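PDB 6Q2F: glycoside hydrolase family protein, which acts as an alpha-L-rhamnosidase, probably hydrolysing terminal alpha-L-rhamnose units from glycosides. Local coordinates for residues 846-851 / 855-860; 878-883 / 892-897. All coordinates share one frame; numbering follows the deposited sequence.

Contact 1: residues 846-851 / 855-860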
# COMPACT_ATOMS: atom_id res chain seq x y z
N ALA A 846 -10.78 -31.51 15.65
CA ALA A 846 -10.29 -32.71 16.33
C ALA A 846 -9.53 -33.63 15.37
O ALA A 846 -8.57 -34.27 15.76
CB ALA A 846 -11.44 -33.47 17.01
N ARG A 847 -9.94 -33.67 14.09
CA ARG A 847 -9.26 -34.56 13.15
C ARG A 847 -7.89 -34.03 12.77
O ARG A 847 -6.91 -34.78 12.73
CB ARG A 847 -10.11 -34.78 11.90
CG ARG A 847 -9.69 -36.05 11.14
CD ARG A 847 -10.35 -36.20 9.77
NE ARG A 847 -9.68 -37.26 9.02
CZ ARG A 847 -10.06 -37.71 7.83
NH1 ARG A 847 -11.12 -37.20 7.23
NH2 ARG A 847 -9.39 -38.68 7.24
N LEU A 848 -7.78 -32.73 12.48
CA LEU A 848 -6.49 -32.20 12.06
C LEU A 848 -5.55 -32.01 13.24
O LEU A 848 -4.33 -32.01 13.04
CB LEU A 848 -6.65 -30.86 11.32
CG LEU A 848 -7.46 -30.76 10.05
CD1 LEU A 848 -7.00 -29.61 9.17
CD2 LEU A 848 -7.46 -32.06 9.29
N TRP A 849 -6.08 -31.83 14.44
CA TRP A 849 -5.28 -31.57 15.63
C TRP A 849 -5.66 -32.57 16.71
O TRP A 849 -6.23 -32.20 17.75
CB TRP A 849 -5.45 -30.13 16.11
CG TRP A 849 -4.78 -29.15 15.19
CD1 TRP A 849 -3.47 -28.81 15.20
CD2 TRP A 849 -5.39 -28.41 14.13
NE1 TRP A 849 -3.22 -27.90 14.21
CE2 TRP A 849 -4.38 -27.64 13.53
CE3 TRP A 849 -6.69 -28.33 13.63
CZ2 TRP A 849 -4.63 -26.79 12.46
CZ3 TRP A 849 -6.94 -27.48 12.56
CH2 TRP A 849 -5.91 -26.72 11.99
N PRO A 850 -5.34 -33.86 16.51
CA PRO A 850 -5.80 -34.89 17.47
C PRO A 850 -5.10 -34.84 18.80
O PRO A 850 -5.63 -35.36 19.79
CB PRO A 850 -5.52 -36.21 16.75
CG PRO A 850 -4.39 -35.89 15.86
CD PRO A 850 -4.58 -34.45 15.41
N GLY A 851 -3.91 -34.24 18.87
CA GLY A 851 -3.23 -34.03 20.13
C GLY A 851 -1.74 -34.26 20.05
O GLY A 851 -0.96 -33.63 20.78
N ALA A 855 0.58 -35.01 13.32
CA ALA A 855 -0.32 -36.10 13.01
C ALA A 855 -0.43 -36.33 11.51
O ALA A 855 -0.52 -35.37 10.72
CB ALA A 855 -1.71 -35.83 13.58
N ARG A 856 -0.40 -37.60 11.12
CA ARG A 856 -0.82 -38.02 9.79
C ARG A 856 -2.34 -37.99 9.75
O ARG A 856 -3.01 -38.58 10.61
CB ARG A 856 -0.28 -39.41 9.47
CG ARG A 856 1.03 -39.40 8.64
CD ARG A 856 1.98 -38.33 9.15
NE ARG A 856 3.29 -38.40 8.51
CZ ARG A 856 4.42 -38.09 9.13
NH1 ARG A 856 4.39 -37.69 10.40
NH2 ARG A 856 5.58 -38.19 8.49
N VAL A 857 -2.89 -37.29 8.77
CA VAL A 857 -4.31 -36.99 8.69
C VAL A 857 -4.72 -37.26 7.25
O VAL A 857 -4.35 -36.49 6.34
CB VAL A 857 -4.62 -35.53 9.07
CG1 VAL A 857 -6.13 -35.25 9.08
CG2 VAL A 857 -3.96 -35.17 10.40
N GLY A 858 -5.47 -38.34 7.02
CA GLY A 858 -5.68 -38.77 5.66
C GLY A 858 -4.35 -39.06 5.02
O GLY A 858 -3.45 -39.64 5.63
N LYS A 859 -4.18 -38.62 3.77
CA LYS A 859 -2.89 -38.81 3.14
C LYS A 859 -1.91 -37.68 3.45
O LYS A 859 -0.78 -37.72 2.96
CB LYS A 859 -3.06 -38.95 1.62
CG LYS A 859 -4.12 -39.97 1.23
CD LYS A 859 -3.90 -40.48 -0.18
CE LYS A 859 -5.16 -40.39 -1.02
NZ LYS A 859 -5.53 -41.71 -1.61
N GLY A 860 -2.30 -36.69 4.26
CA GLY A 860 -1.48 -35.53 4.53
C GLY A 860 -0.98 -35.47 5.96
O GLY A 860 -0.89 -36.48 6.67

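Contact 2: residues 878-883 / 892-897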
# COMPACT_ATOMS: atom_id res chain seq x y z
N ALA A 878 14.88 -29.15 2.35
CA ALA A 878 16.12 -28.41 2.53
C ALA A 878 15.90 -26.91 2.31
O ALA A 878 15.05 -26.51 1.51
CB ALA A 878 17.19 -28.93 1.56
N PRO A 879 16.66 -26.07 3.00
CA PRO A 879 16.60 -24.62 2.75
C PRO A 879 16.83 -24.30 1.28
O PRO A 879 17.67 -24.90 0.62
CB PRO A 879 17.74 -24.06 3.61
CG PRO A 879 18.10 -25.14 4.58
CD PRO A 879 17.72 -26.44 3.96
N ASP A 880 16.08 -23.31 0.78
CA ASP A 880 16.28 -22.88 -0.59
C ASP A 880 17.54 -22.04 -0.72
O ASP A 880 18.37 -22.27 -1.61
CB ASP A 880 15.06 -22.10 -1.08
CG ASP A 880 15.03 -21.96 -2.59
OD1 ASP A 880 15.82 -22.65 -3.26
OD2 ASP A 880 14.19 -21.16 -3.10
N PHE A 881 17.69 -21.04 0.15
CA PHE A 881 18.88 -20.19 0.14
C PHE A 881 19.32 -19.95 1.57
O PHE A 881 18.52 -19.57 2.42
CB PHE A 881 18.65 -18.84 -0.56
CG PHE A 881 19.80 -17.88 -0.39
CD1 PHE A 881 20.99 -18.07 -1.07
CD2 PHE A 881 19.70 -16.81 0.47
CE1 PHE A 881 22.06 -17.20 -0.90
CE2 PHE A 881 20.76 -15.93 0.64
CZ PHE A 881 21.94 -16.13 -0.04
N THR A 882 20.61 -20.15 1.82
CA THR A 882 21.20 -19.80 3.09
C THR A 882 22.67 -19.50 2.85
O THR A 882 23.18 -19.68 1.74
CB THR A 882 21.03 -20.90 4.13
OG1 THR A 882 21.36 -20.38 5.42
CG2 THR A 882 21.96 -22.07 3.81
N PHE A 883 23.36 -19.05 3.89
CA PHE A 883 24.72 -18.57 3.71
C PHE A 883 25.48 -18.56 5.03
O PHE A 883 24.90 -18.34 6.10
CB PHE A 883 24.75 -17.16 3.10
CG PHE A 883 24.02 -16.14 3.91
CD1 PHE A 883 24.67 -15.44 4.92
CD2 PHE A 883 22.68 -15.87 3.68
CE1 PHE A 883 24.01 -14.49 5.68
CE2 PHE A 883 22.00 -14.91 4.43
CZ PHE A 883 22.67 -14.22 5.43
N ILE A 892 20.54 -11.03 3.97
CA ILE A 892 20.69 -11.14 2.52
C ILE A 892 19.43 -11.80 2.00
O ILE A 892 19.45 -13.00 1.67
CB ILE A 892 21.96 -11.92 2.14
CG1 ILE A 892 23.20 -11.24 2.74
CG2 ILE A 892 22.12 -12.01 0.63
CD1 ILE A 892 24.50 -11.96 2.44
N PRO A 893 18.31 -11.09 1.93
CA PRO A 893 17.06 -11.71 1.45
C PRO A 893 17.20 -12.09 -0.01
O PRO A 893 18.14 -11.68 -0.70
CB PRO A 893 16.00 -10.61 1.66
CG PRO A 893 16.80 -9.32 1.52
CD PRO A 893 18.18 -9.62 2.10
N PHE A 894 16.26 -12.88 -0.51
CA PHE A 894 16.46 -13.43 -1.84
C PHE A 894 15.13 -13.64 -2.54
O PHE A 894 14.09 -13.83 -1.90
CB PHE A 894 17.20 -14.77 -1.79
CG PHE A 894 16.33 -15.91 -1.32
CD1 PHE A 894 16.04 -16.06 0.02
CD2 PHE A 894 15.81 -16.83 -2.22
CE1 PHE A 894 15.26 -17.13 0.47
CE2 PHE A 894 15.03 -17.89 -1.79
CZ PHE A 894 14.76 -18.04 -0.44
N VAL A 895 15.20 -13.63 -3.87
CA VAL A 895 14.12 -14.10 -4.73
C VAL A 895 14.65 -15.28 -5.53
O VAL A 895 15.82 -15.28 -5.97
CB VAL A 895 13.59 -13.00 -5.66
CG1 VAL A 895 12.50 -13.56 -6.55
CG2 VAL A 895 13.05 -11.82 -4.82
N HIS A 896 13.78 -16.26 -5.75
CA HIS A 896 14.07 -17.45 -6.53
C HIS A 896 13.07 -17.51 -7.66
O HIS A 896 11.86 -17.59 -7.42
CB HIS A 896 13.98 -18.73 -5.67
CG HIS A 896 14.35 -19.99 -6.38
ND1 HIS A 896 14.31 -21.23 -5.77
CD2 HIS A 896 14.76 -20.22 -7.65
CE1 HIS A 896 14.66 -22.17 -6.64
NE2 HIS A 896 14.96 -21.57 -7.78
N ARG A 897 13.57 -17.45 -8.89
CA ARG A 897 12.77 -17.59 -10.10
C ARG A 897 13.11 -18.90 -10.78
O ARG A 897 14.24 -19.38 -10.69
CB ARG A 897 13.04 -16.40 -11.04
CG ARG A 897 12.48 -15.08 -10.51
CD ARG A 897 11.29 -14.73 -11.35
NE ARG A 897 10.22 -14.20 -10.56
CZ ARG A 897 8.99 -14.07 -11.01
NH1 ARG A 897 8.67 -14.44 -12.25
NH2 ARG A 897 8.08 -13.57 -10.20

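Contact 1: residues 846-851 / 855-860
Val857 and Leu848 meet methyl to methyl: CG1 of Val857 lies 3.5 Å from CD2 of Leu848, tighter than usual van der Waals contact, and the two side chains cross at about a right angle. The valine torsion explains the approach. With CG1 trans to the backbone nitrogen (chi1 -176°), that methyl is carried to the leucine, while CG1 and CG2 of Val857 each come to 3.8 Å from Arg847 O, the carbonyl oxygen near the helix end. Leu848 starts from a CB that points away from the strand, and only its CD2 branch bends back to touch.

The extended Arg847 chain crosses Val857 obliquely. Its NE passes 4.1 Å from Val857 CG1, and NH2 ends 3.9 Å from Gly858 N, at the start of the type II' turn from Val857 to Gly860. The guanidinium meets both obliquely, and no hydrogen bond joins the two segments. Gly858 occupies the turn at positive phi (59°). Farther along, the ring of Pro850 closes the other end, its CG resting 3.5 Å from Ala855 CB.

The contact is small and largely apolar, with an arginine along one side; in it the chain reverses after helix 838-848 and lays strand 854-857 against the helix end. Trp849, the first residue to leave helical angles, bonds through NE1 to Gly821 O. Leu848 and Val857 both also pack on Val813 of helix 803-814 and on Val862 of strand 860-863, the antiparallel partner of strand 854-857 at the margin of a mixed sheet.

Contact 2: residues 878-883 / 892-897
Phe881 and Phe894 form the apolar centre. CB of Phe881 stands 3.6 Å from the centroid of the Phe894 ring, only 4° off its normal, a CH-pi contact over the middle of the face. The rings themselves are neither stacked nor edge-to-face: their planes lie 47° apart, and CD2 of Phe881 comes to 3.8 Å from CD1 of Phe894. The Phe894 torsion (chi1 75°) puts CG between the backbone nitrogen and the carbonyl carbon, which turns a ring face to the Phe881 methylene. An alanine at this position would remove that face, and the Phe881 CB would probably lose its CH-pi partner, leaving a gap beside Leu907 of strand 902-908, whose side chain also touches Phe894.

Beyond this pair, Ile892 reaches two aromatic rings with different branches. Its CD1 sits over the centre of the Phe883 ring, 4.1 Å from the centroid, whereas CG2 faces the CE2 side of Phe881; the edge of that ring also meets the Ile892 carbonyl oxygen. Strands 881-884 and 894-899 thus face each other, roughly antiparallel but unpaired; they pair with 915-921 and 902-908 respectively, consistent with two layers of a beta-sandwich-like domain.

At the other end the contact turns polar. His896 ND1 donates a moderately bent bond to Asp880 OD2 at 2.7 Å, the acceptor using its syn lone pair and lying near the imidazole plane. The Tyr905 ring stacks on the imidazole while Tyr905 OH is hydrogen-bonded to Asp880 OD1. His896 NE2 is hydrogen-bonded to Glu903 OE1. With both nitrogens facing carboxylates, the imidazole is held in its rotation, and its cationic form would probably be stabilised inside this buried contact.

From the N terminus, helix 838-848 leads into contact 1, which closes a tight loop with three residues between its segments and returns the chain through strand 854-857 to strand 860-863. Helix 868-874 then follows before contact 2 opens at 878-883; it closes over a loop of eight residues at 892-897. The two are in series, neither nested nor crossed, with centres about 30 Å apart and nearest atoms about 14 Å apart. Contact 1 belongs to the margin of the mixed sheet and its flanking helices, whereas contact 2 joins strands 881-884 and 894-899 of the antiparallel sheet that also takes in strand 729-730, which are not paired directly with each other.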